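SH2 domain-containing protein 3C (Homo sapiens, PDB 3T6G) acts as a signalling adapter in integrin-mediated cell adhesion and migration, its closed C-terminal Ras-GEF-like domain being incapable of canonical nucleotide exchange but required for binding BCAR1. Local coordinates at residues 8-16 with 91-102; 102-111 with 146-157. The protein carries 2 engineered substitutions. All blocks are in the same frame, centred on the assembly; numbering follows the deposited sequence.

Contact 1: residues 8-16 with 91-102; sequences PIVEVTSSF and HGRQLRLDLLER
Asp98 points its carboxylate from helix 93-115 toward the serine pair of the N-terminal segment 8-16, and each of its oxygens takes a separate donor. The hydroxyl OG of Ser14 gives a short bond of 2.6 Å to Asp98 OD1, while the backbone N of Ser15 reaches Asp98 OD2 at 3.2 Å. Both donors come to the syn side of their oxygen, somewhat out of the carboxylate plane, so that the group is held at two points and its rotation is restricted. Ser14 OG stands opposite its own backbone N (chi1 175°) and there also accepts from Phe16 N, closing an ST turn. The turn carries the chain on to Phe16, whose side chain runs alongside that of Asp98 but points the opposite way, the ring plane 45° from the carboxylate. Phe16 CE2, at the ring edge, lies 3.2 Å from Asp98 O, and Val64 of helix 50-64 and Thr279 of helix 279-287 also touch the ring.

One turn earlier, Gln94 bends at chi2 (54°) and lies between the helix and the chain of residues 11-14: Gln94 CG sits 3.1 Å from Thr13 O, its OE1 faces Ser14 CA, and its CB packs on Glu11 CB. The carboxylate of Glu11 leads elsewhere, to a salt bridge with Arg66. Before the helix, His91 CB packs obliquely against Val10 CG1 at 3.6 Å, and Ile9 O comes to the CD2 edge of the imidazole, whose NE2 bonds to Met78 O. A water joins Glu11 N to His91 O. An aromatic side chain of the partner protein meets the His91 ring edge-to-face. The whole is an irregular N-terminal segment laid along the first turns of helix 93-115 in the Ras-GEF-like domain, held near Ser14 and Ser15 by the two bonds to Asp98, with an ST turn shaping the chain there.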
loop_
_atom_site.group_PDB
_atom_site.type_symbol
_atom_site.label_atom_id
_atom_site.label_comp_id
_atom_site.label_asym_id
_atom_site.label_seq_id
_atom_site.Cartn_x
_atom_site.Cartn_y
_atom_site.Cartn_z
ATOM N N PRO A 8 -13.137 19.421 -4.724
ATOM C CA PRO A 8 -12.503 18.090 -4.786
ATOM C C PRO A 8 -13.553 16.993 -4.841
ATOM O O PRO A 8 -14.647 17.163 -4.288
ATOM C CB PRO A 8 -11.707 17.988 -3.467
ATOM C CG PRO A 8 -11.836 19.326 -2.799
ATOM C CD PRO A 8 -13.110 19.947 -3.352
ATOM N N ILE A 9 -13.224 15.887 -5.501
ATOM C CA ILE A 9 -14.182 14.809 -5.731
ATOM C C ILE A 9 -13.797 13.519 -5.019
ATOM O O ILE A 9 -12.723 13.410 -4.431
ATOM C CB ILE A 9 -14.296 14.457 -7.214
ATOM C CG1 ILE A 9 -12.962 13.879 -7.712
ATOM C CG2 ILE A 9 -14.775 15.666 -8.029
ATOM C CD1 ILE A 9 -13.110 13.085 -8.978
ATOM N N VAL A 10 -14.682 12.533 -5.095
ATOM C CA VAL A 10 -14.454 11.258 -4.425
ATOM C C VAL A 10 -14.646 10.148 -5.429
ATOM O O VAL A 10 -15.765 9.817 -5.821
ATOM C CB VAL A 10 -15.384 11.031 -3.186
ATOM C CG1 VAL A 10 -14.930 9.786 -2.406
ATOM C CG2 VAL A 10 -15.385 12.264 -2.273
ATOM N N GLU A 11 -13.530 9.595 -5.867
ATOM C CA GLU A 11 -13.554 8.496 -6.802
ATOM C C GLU A 11 -14.305 7.345 -6.164
ATOM O O GLU A 11 -13.991 6.920 -5.060
ATOM C CB GLU A 11 -12.121 8.125 -7.148
ATOM C CG GLU A 11 -11.344 9.358 -7.574
ATOM C CD GLU A 11 -9.891 9.086 -7.868
ATOM O OE1 GLU A 11 -9.507 7.896 -7.901
ATOM O OE2 GLU A 11 -9.147 10.076 -8.066
ATOM N N VAL A 12 -15.323 6.860 -6.854
ATOM C CA VAL A 12 -16.174 5.827 -6.292
ATOM C C VAL A 12 -16.047 4.536 -7.083
ATOM O O VAL A 12 -16.582 3.490 -6.701
ATOM C CB VAL A 12 -17.635 6.297 -6.288
ATOM C CG1 VAL A 12 -18.536 5.274 -6.977
ATOM C CG2 VAL A 12 -18.076 6.575 -4.866
ATOM N N THR A 13 -15.303 4.626 -8.179
ATOM C CA THR A 13 -15.169 3.543 -9.130
ATOM C C THR A 13 -13.685 3.316 -9.426
ATOM O O THR A 13 -12.889 4.258 -9.382
ATOM C CB THR A 13 -15.919 3.905 -10.416
ATOM O OG1 THR A 13 -16.895 2.895 -10.706
ATOM C CG2 THR A 13 -14.950 4.071 -11.585
ATOM N N SER A 14 -13.300 2.074 -9.712
ATOM C CA SER A 14 -11.882 1.772 -9.904
ATOM C C SER A 14 -11.350 2.428 -11.163
ATOM O O SER A 14 -12.022 2.461 -12.186
ATOM C CB SER A 14 -11.621 0.260 -9.970
ATOM O OG SER A 14 -10.257 -0.015 -10.276
ATOM N N SER A 15 -10.128 2.939 -11.094
ATOM C CA SER A 15 -9.541 3.570 -12.256
ATOM C C SER A 15 -8.983 2.542 -13.284
ATOM O O SER A 15 -8.511 2.917 -14.366
ATOM C CB SER A 15 -8.470 4.555 -11.814
ATOM O OG SER A 15 -7.236 4.209 -12.412
ATOM N N PHE A 16 -9.050 1.251 -12.949
ATOM C CA PHE A 16 -8.708 0.191 -13.899
ATOM C C PHE A 16 -9.984 -0.297 -14.558
ATOM O O PHE A 16 -10.951 -0.591 -13.865
ATOM C CB PHE A 16 -8.059 -1.006 -13.188
ATOM C CG PHE A 16 -6.774 -0.684 -12.483
ATOM C CD1 PHE A 16 -5.817 0.123 -13.079
ATOM C CD2 PHE A 16 -6.524 -1.192 -11.212
ATOM C CE1 PHE A 16 -4.619 0.416 -12.420
ATOM C CE2 PHE A 16 -5.326 -0.900 -10.541
ATOM C CZ PHE A 16 -4.378 -0.088 -11.142
ATOM N N HIS A 91 -10.900 9.775 1.291
ATOM C CA HIS A 91 -11.397 9.629 -0.074
ATOM C C HIS A 91 -10.354 9.000 -0.991
ATOM O O HIS A 91 -10.664 8.610 -2.102
ATOM C CB HIS A 91 -11.955 10.940 -0.661
ATOM C CG HIS A 91 -10.934 12.014 -0.886
ATOM N ND1 HIS A 91 -10.127 12.507 0.118
ATOM C CD2 HIS A 91 -10.624 12.728 -1.998
ATOM C CE1 HIS A 91 -9.353 13.463 -0.364
ATOM N NE2 HIS A 91 -9.633 13.614 -1.647
ATOM N N GLY A 92 -9.126 8.902 -0.501
ATOM C CA GLY A 92 -8.084 8.139 -1.160
ATOM C C GLY A 92 -8.414 6.656 -1.195
ATOM O O GLY A 92 -7.599 5.837 -1.594
ATOM N N ARG A 93 -9.623 6.300 -0.793
ATOM C CA ARG A 93 -9.990 4.889 -0.720
ATOM C C ARG A 93 -9.818 4.135 -2.057
ATOM O O ARG A 93 -9.284 3.026 -2.093
ATOM C CB ARG A 93 -11.411 4.737 -0.159
ATOM C CG ARG A 93 -12.094 3.422 -0.495
ATOM C CD ARG A 93 -13.145 3.039 0.552
ATOM N NE ARG A 93 -12.870 1.722 1.122
ATOM C CZ ARG A 93 -13.450 0.595 0.715
ATOM N NH1 ARG A 93 -14.363 0.624 -0.255
ATOM N NH2 ARG A 93 -13.119 -0.561 1.284
ATOM N N GLN A 94 -10.261 4.733 -3.155
ATOM C CA GLN A 94 -10.214 4.046 -4.441
ATOM C C GLN A 94 -8.769 3.824 -4.951
ATOM O O GLN A 94 -8.443 2.763 -5.480
ATOM C CB GLN A 94 -11.056 4.774 -5.469
ATOM C CG GLN A 94 -11.354 3.923 -6.679
ATOM C CD GLN A 94 -11.990 2.597 -6.300
ATOM O OE1 GLN A 94 -11.394 1.536 -6.498
ATOM N NE2 GLN A 94 -13.204 2.650 -5.752
ATOM N N LEU A 95 -7.931 4.842 -4.784
ATOM C CA LEU A 95 -6.521 4.746 -5.014
ATOM C C LEU A 95 -5.960 3.549 -4.242
ATOM O O LEU A 95 -5.389 2.628 -4.835
ATOM C CB LEU A 95 -5.814 6.046 -4.590
ATOM C CG LEU A 95 -4.313 5.958 -4.921
ATOM C CD1 LEU A 95 -4.107 5.592 -6.430
ATOM C CD2 LEU A 95 -3.525 7.224 -4.547
ATOM N N ARG A 96 -6.141 3.560 -2.925
ATOM C CA ARG A 96 -5.689 2.457 -2.074
ATOM C C ARG A 96 -6.147 1.088 -2.595
ATOM O O ARG A 96 -5.384 0.111 -2.591
ATOM C CB ARG A 96 -6.187 2.632 -0.647
ATOM C CG ARG A 96 -5.342 3.535 0.222
ATOM C CD ARG A 96 -5.849 3.477 1.675
ATOM N NE ARG A 96 -7.236 3.926 1.772
ATOM C CZ ARG A 96 -7.585 5.156 2.129
ATOM N NH1 ARG A 96 -6.649 6.043 2.431
ATOM N NH2 ARG A 96 -8.860 5.502 2.169
ATOM N N LEU A 97 -7.395 1.000 -3.035
ATOM C CA LEU A 97 -7.864 -0.279 -3.527
ATOM C C LEU A 97 -7.179 -0.644 -4.850
ATOM O O LEU A 97 -6.822 -1.801 -5.047
ATOM C CB LEU A 97 -9.385 -0.301 -3.644
ATOM C CG LEU A 97 -10.138 -0.269 -2.311
ATOM C CD1 LEU A 97 -11.628 -0.383 -2.562
ATOM C CD2 LEU A 97 -9.681 -1.394 -1.415
ATOM N N ASP A 98 -6.977 0.344 -5.732
ATOM C CA ASP A 98 -6.298 0.124 -7.012
ATOM C C ASP A 98 -4.858 -0.337 -6.822
ATOM O O ASP A 98 -4.397 -1.247 -7.509
ATOM C CB ASP A 98 -6.282 1.390 -7.875
ATOM C CG ASP A 98 -7.617 1.687 -8.475
ATOM O OD1 ASP A 98 -8.445 0.744 -8.557
ATOM O OD2 ASP A 98 -7.837 2.859 -8.866
ATOM N N LEU A 99 -4.139 0.320 -5.919
ATOM C CA LEU A 99 -2.788 -0.101 -5.619
ATOM C C LEU A 99 -2.770 -1.514 -5.040
ATOM O O LEU A 99 -1.785 -2.211 -5.184
ATOM C CB LEU A 99 -2.084 0.859 -4.665
ATOM C CG LEU A 99 -1.640 2.218 -5.191
ATOM C CD1 LEU A 99 -1.055 3.038 -4.027
ATOM C CD2 LEU A 99 -0.608 2.051 -6.289
ATOM N N LEU A 100 -3.843 -1.935 -4.376
ATOM C CA LEU A 100 -3.866 -3.287 -3.822
ATOM C C LEU A 100 -4.102 -4.321 -4.934
ATOM O O LEU A 100 -3.507 -5.409 -4.913
ATOM C CB LEU A 100 -4.892 -3.443 -2.684
ATOM C CG LEU A 100 -4.557 -2.861 -1.296
ATOM C CD1 LEU A 100 -5.804 -2.781 -0.409
ATOM C CD2 LEU A 100 -3.471 -3.627 -0.579
ATOM N N GLU A 101 -4.960 -3.997 -5.902
ATOM C CA GLU A 101 -5.152 -4.891 -7.043
ATOM C C GLU A 101 -3.838 -5.005 -7.788
ATOM O O GLU A 101 -3.435 -6.094 -8.196
ATOM C CB GLU A 101 -6.224 -4.389 -8.006
ATOM C CG GLU A 101 -6.409 -5.293 -9.234
ATOM C CD GLU A 101 -7.239 -6.542 -8.943
ATOM O OE1 GLU A 101 -8.176 -6.444 -8.127
ATOM O OE2 GLU A 101 -6.967 -7.619 -9.524
ATOM N N ARG A 102 -3.164 -3.872 -7.939
ATOM C CA ARG A 102 -1.944 -3.848 -8.721
ATOM C C ARG A 102 -0.926 -4.779 -8.091
ATOM O O ARG A 102 -0.392 -5.674 -8.753
ATOM C CB ARG A 102 -1.358 -2.435 -8.842
ATOM C CG ARG A 102 -0.281 -2.337 -9.942
ATOM C CD ARG A 102 0.297 -0.934 -10.119
ATOM N NE ARG A 102 1.596 -0.972 -10.781
ATOM C CZ ARG A 102 1.784 -1.368 -12.044
ATOM N NH1 ARG A 102 0.761 -1.760 -12.804
ATOM N NH2 ARG A 102 2.999 -1.368 -12.557
HETATM O O HOH W 1 -11.098 9.667 -4.404
#

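Contact 2: residues 102-111 with 146-157; sequences RFHTMSIMLA and FSFAAVMGALDM
Ala150 O receives two donors: the hydroxyl OG of Ser107, 2.5 Å away from this oxygen, and Ala154 N, the regular partner one helical turn on. The hydroxyl arrives in the carbonyl plane on a lone pair, at a C=O...O angle of 126°, and so ties a buried serine to the backbone of the other helix. Beside it Ala154 CB lies 3.6 Å from Ser107 O, and such small residues let the two axes approach to 8.0 Å while crossing at -47°. At one end Phe103, its CG trans to the backbone N (chi1 -170°), swings its ring across: Ala150 CB makes a CH-pi contact over the face, Ala149 CB meets the rim in plane, and the ring's own edge points at the face of Phe146 in a T-shaped pair. At the other end the extended Met157 brings CE within 3.5 Å of Ser107 CB and SD against Ala111 CB, while Leu110 CD1 packs on Val151 CG2. Helix 93-115 is backed here by helix 279-287, through Thr105 and Met106, whereas helix 145-155 rests on helices 121-140 and 175-193.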
loop_
_atom_site.group_PDB
_atom_site.type_symbol
_atom_site.label_atom_id
_atom_site.label_comp_id
_atom_site.label_asym_id
_atom_site.label_seq_id
_atom_site.Cartn_x
_atom_site.Cartn_y
_atom_site.Cartn_z
ATOM N N ARG A 102 -3.164 -3.872 -7.939
ATOM C CA ARG A 102 -1.944 -3.848 -8.721
ATOM C C ARG A 102 -0.926 -4.779 -8.091
ATOM O O ARG A 102 -0.392 -5.674 -8.753
ATOM C CB ARG A 102 -1.358 -2.435 -8.842
ATOM C CG ARG A 102 -0.281 -2.337 -9.942
ATOM C CD ARG A 102 0.297 -0.934 -10.119
ATOM N NE ARG A 102 1.596 -0.972 -10.781
ATOM C CZ ARG A 102 1.784 -1.368 -12.044
ATOM N NH1 ARG A 102 0.761 -1.760 -12.804
ATOM N NH2 ARG A 102 2.999 -1.368 -12.557
ATOM N N PHE A 103 -0.662 -4.533 -6.813
ATOM C CA PHE A 103 0.263 -5.315 -6.007
ATOM C C PHE A 103 0.020 -6.835 -6.113
ATOM O O PHE A 103 0.878 -7.577 -6.625
ATOM C CB PHE A 103 0.157 -4.860 -4.557
ATOM C CG PHE A 103 1.226 -5.411 -3.654
ATOM C CD1 PHE A 103 2.434 -4.743 -3.498
ATOM C CD2 PHE A 103 1.010 -6.571 -2.930
ATOM C CE1 PHE A 103 3.409 -5.230 -2.650
ATOM C CE2 PHE A 103 1.989 -7.063 -2.071
ATOM C CZ PHE A 103 3.187 -6.389 -1.929
ATOM N N HIS A 104 -1.132 -7.315 -5.654
ATOM C CA HIS A 104 -1.297 -8.754 -5.695
ATOM C C HIS A 104 -1.336 -9.327 -7.105
ATOM O O HIS A 104 -0.831 -10.420 -7.352
ATOM C CB HIS A 104 -2.473 -9.278 -4.866
ATOM C CG HIS A 104 -2.381 -10.757 -4.609
ATOM N ND1 HIS A 104 -1.236 -11.355 -4.117
ATOM C CD2 HIS A 104 -3.263 -11.764 -4.829
ATOM C CE1 HIS A 104 -1.427 -12.658 -4.019
ATOM N NE2 HIS A 104 -2.649 -12.932 -4.441
ATOM N N THR A 105 -1.948 -8.599 -8.027
ATOM C CA THR A 105 -2.061 -9.079 -9.392
ATOM C C THR A 105 -0.696 -9.194 -10.102
ATOM O O THR A 105 -0.453 -10.127 -10.861
ATOM C CB THR A 105 -3.052 -8.247 -10.154
ATOM O OG1 THR A 105 -4.346 -8.592 -9.677
ATOM C CG2 THR A 105 -2.994 -8.531 -11.664
ATOM N N MET A 106 0.188 -8.252 -9.813
ATOM C CA MET A 106 1.568 -8.306 -10.255
ATOM C C MET A 106 2.252 -9.588 -9.742
ATOM O O MET A 106 2.810 -10.350 -10.536
ATOM C CB MET A 106 2.285 -7.057 -9.739
ATOM C CG MET A 106 3.790 -6.991 -9.958
ATOM S SD MET A 106 4.227 -6.639 -11.663
ATOM C CE MET A 106 2.998 -5.444 -12.201
ATOM N N SER A 107 2.209 -9.820 -8.428
ATOM C CA SER A 107 2.798 -11.027 -7.810
ATOM C C SER A 107 2.324 -12.300 -8.505
ATOM O O SER A 107 3.115 -13.194 -8.813
ATOM C CB SER A 107 2.459 -11.093 -6.331
ATOM O OG SER A 107 3.075 -10.025 -5.640
ATOM N N ILE A 108 1.035 -12.352 -8.805
ATOM C CA ILE A 108 0.510 -13.456 -9.582
ATOM C C ILE A 108 1.215 -13.567 -10.958
ATOM O O ILE A 108 1.647 -14.647 -11.365
ATOM C CB ILE A 108 -0.997 -13.292 -9.773
ATOM C CG1 ILE A 108 -1.698 -13.271 -8.408
ATOM C CG2 ILE A 108 -1.545 -14.405 -10.636
ATOM C CD1 ILE A 108 -3.217 -13.456 -8.492
ATOM N N MET A 109 1.326 -12.439 -11.659
ATOM C CA MET A 109 1.915 -12.390 -12.996
ATOM C C MET A 109 3.305 -13.001 -12.946
ATOM O O MET A 109 3.599 -13.943 -13.667
ATOM C CB MET A 109 2.013 -10.928 -13.474
ATOM C CG MET A 109 2.786 -10.719 -14.787
ATOM S SD MET A 109 1.733 -11.276 -16.119
ATOM C CE MET A 109 2.442 -10.392 -17.507
ATOM N N LEU A 110 4.156 -12.444 -12.088
ATOM C CA LEU A 110 5.495 -12.963 -11.882
ATOM C C LEU A 110 5.494 -14.465 -11.505
ATOM O O LEU A 110 6.307 -15.227 -12.012
ATOM C CB LEU A 110 6.252 -12.108 -10.847
ATOM C CG LEU A 110 6.377 -10.675 -11.375
ATOM C CD1 LEU A 110 7.161 -9.746 -10.462
ATOM C CD2 LEU A 110 7.025 -10.732 -12.740
ATOM N N ALA A 111 4.579 -14.889 -10.635
ATOM C CA ALA A 111 4.547 -16.293 -10.227
ATOM C C ALA A 111 4.186 -17.207 -11.397
ATOM O O ALA A 111 4.722 -18.308 -11.522
ATOM C CB ALA A 111 3.584 -16.499 -9.075
ATOM N N PHE A 146 7.370 -0.409 -3.604
ATOM C CA PHE A 146 6.084 -0.998 -3.970
ATOM C C PHE A 146 6.291 -2.311 -4.737
ATOM O O PHE A 146 5.955 -3.385 -4.240
ATOM C CB PHE A 146 5.237 0.014 -4.760
ATOM C CG PHE A 146 3.943 -0.558 -5.320
ATOM C CD1 PHE A 146 2.811 -0.636 -4.554
ATOM C CD2 PHE A 146 3.872 -0.995 -6.616
ATOM C CE1 PHE A 146 1.646 -1.145 -5.066
ATOM C CE2 PHE A 146 2.703 -1.502 -7.129
ATOM C CZ PHE A 146 1.594 -1.584 -6.359
ATOM N N SER A 147 6.865 -2.232 -5.936
ATOM C CA SER A 147 7.114 -3.441 -6.738
ATOM C C SER A 147 8.203 -4.370 -6.186
ATOM O O SER A 147 8.142 -5.583 -6.370
ATOM C CB SER A 147 7.350 -3.102 -8.213
ATOM O OG SER A 147 6.084 -3.002 -8.872
ATOM N N PHE A 148 9.186 -3.804 -5.502
ATOM C CA PHE A 148 10.097 -4.614 -4.717
ATOM C C PHE A 148 9.319 -5.632 -3.875
ATOM O O PHE A 148 9.608 -6.818 -3.905
ATOM C CB PHE A 148 10.934 -3.733 -3.811
ATOM C CG PHE A 148 11.648 -4.496 -2.732
ATOM C CD1 PHE A 148 12.639 -5.418 -3.059
ATOM C CD2 PHE A 148 11.336 -4.289 -1.383
ATOM C CE1 PHE A 148 13.302 -6.131 -2.072
ATOM C CE2 PHE A 148 12.002 -5.001 -0.367
ATOM C CZ PHE A 148 12.985 -5.931 -0.717
ATOM N N ALA A 149 8.310 -5.166 -3.144
ATOM C CA ALA A 149 7.554 -6.037 -2.241
ATOM C C ALA A 149 6.578 -6.903 -3.010
ATOM O O ALA A 149 6.232 -7.997 -2.577
ATOM C CB ALA A 149 6.807 -5.211 -1.181
ATOM N N ALA A 150 6.098 -6.398 -4.141
ATOM C CA ALA A 150 5.249 -7.213 -4.986
ATOM C C ALA A 150 6.076 -8.373 -5.587
ATOM O O ALA A 150 5.547 -9.455 -5.858
ATOM C CB ALA A 150 4.604 -6.354 -6.090
ATOM N N VAL A 151 7.379 -8.153 -5.773
ATOM C CA VAL A 151 8.215 -9.160 -6.405
ATOM C C VAL A 151 8.608 -10.241 -5.403
ATOM O O VAL A 151 8.443 -11.429 -5.685
ATOM C CB VAL A 151 9.444 -8.549 -7.114
ATOM C CG1 VAL A 151 10.502 -9.614 -7.362
ATOM C CG2 VAL A 151 9.010 -7.857 -8.448
ATOM N N MET A 152 9.130 -9.813 -4.253
ATOM C CA MET A 152 9.252 -10.646 -3.051
ATOM C C MET A 152 7.944 -11.379 -2.701
ATOM O O MET A 152 7.960 -12.547 -2.345
ATOM C CB MET A 152 9.678 -9.778 -1.868
ATOM C CG MET A 152 10.981 -9.024 -2.121
ATOM S SD MET A 152 12.408 -10.128 -2.046
ATOM C CE MET A 152 12.196 -10.785 -0.399
ATOM N N GLY A 153 6.811 -10.699 -2.810
ATOM C CA GLY A 153 5.535 -11.374 -2.674
ATOM C C GLY A 153 5.419 -12.582 -3.588
ATOM O O GLY A 153 4.966 -13.637 -3.171
ATOM N N ALA A 154 5.837 -12.440 -4.841
ATOM C CA ALA A 154 5.843 -13.570 -5.785
ATOM C C ALA A 154 6.761 -14.731 -5.322
ATOM O O ALA A 154 6.381 -15.907 -5.364
ATOM C CB ALA A 154 6.278 -13.100 -7.133
ATOM N N LEU A 155 7.960 -14.366 -4.876
ATOM C CA LEU A 155 9.010 -15.301 -4.538
ATOM C C LEU A 155 8.662 -16.070 -3.286
ATOM O O LEU A 155 9.335 -17.025 -2.941
ATOM C CB LEU A 155 10.328 -14.547 -4.335
ATOM C CG LEU A 155 10.874 -13.923 -5.626
ATOM C CD1 LEU A 155 12.088 -13.081 -5.327
ATOM C CD2 LEU A 155 11.211 -15.005 -6.663
ATOM N N ASP A 156 7.591 -15.645 -2.624
ATOM C CA ASP A 156 7.241 -16.157 -1.310
ATOM C C ASP A 156 5.852 -16.793 -1.312
ATOM O O ASP A 156 5.392 -17.291 -0.290
ATOM C CB ASP A 156 7.336 -15.048 -0.258
ATOM C CG ASP A 156 7.235 -15.578 1.191
ATOM O OD1 ASP A 156 8.271 -15.996 1.768
ATOM O OD2 ASP A 156 6.120 -15.560 1.761
ATOM N N MET A 157 5.166 -16.791 -2.449
ATOM C CA MET A 157 3.902 -17.516 -2.481
ATOM C C MET A 157 4.204 -18.965 -2.156
ATOM O O MET A 157 5.254 -19.479 -2.538
ATOM C CB MET A 157 3.237 -17.425 -3.840
ATOM C CG MET A 157 2.803 -16.049 -4.199
ATOM S SD MET A 157 1.887 -16.147 -5.732
ATOM C CE MET A 157 1.392 -14.435 -5.896
#

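In the fold
One long helix, 93-115, serves both contacts, and the difference between them illustrates how chemistry follows depth. Contact 1, partly buried about 16 Å from the centre of the chain, sets a loop without regular structure on the helix's early turns and relies on carboxylate, hydroxyl and water; part of it also meets another protein. Contact 2, its centre about 5 Å from that of the chain, pairs two helices through alanines, methionines and phenylalanines, with a single hydroxyl-to-carbonyl bond crossing between them. The two centres lie about 20 Å apart. The contacts share Arg102, salt-bridged to Asp61 of helix 50-64, and touch directly where Leu99 O packs 3.6 Å from Phe146 CE1.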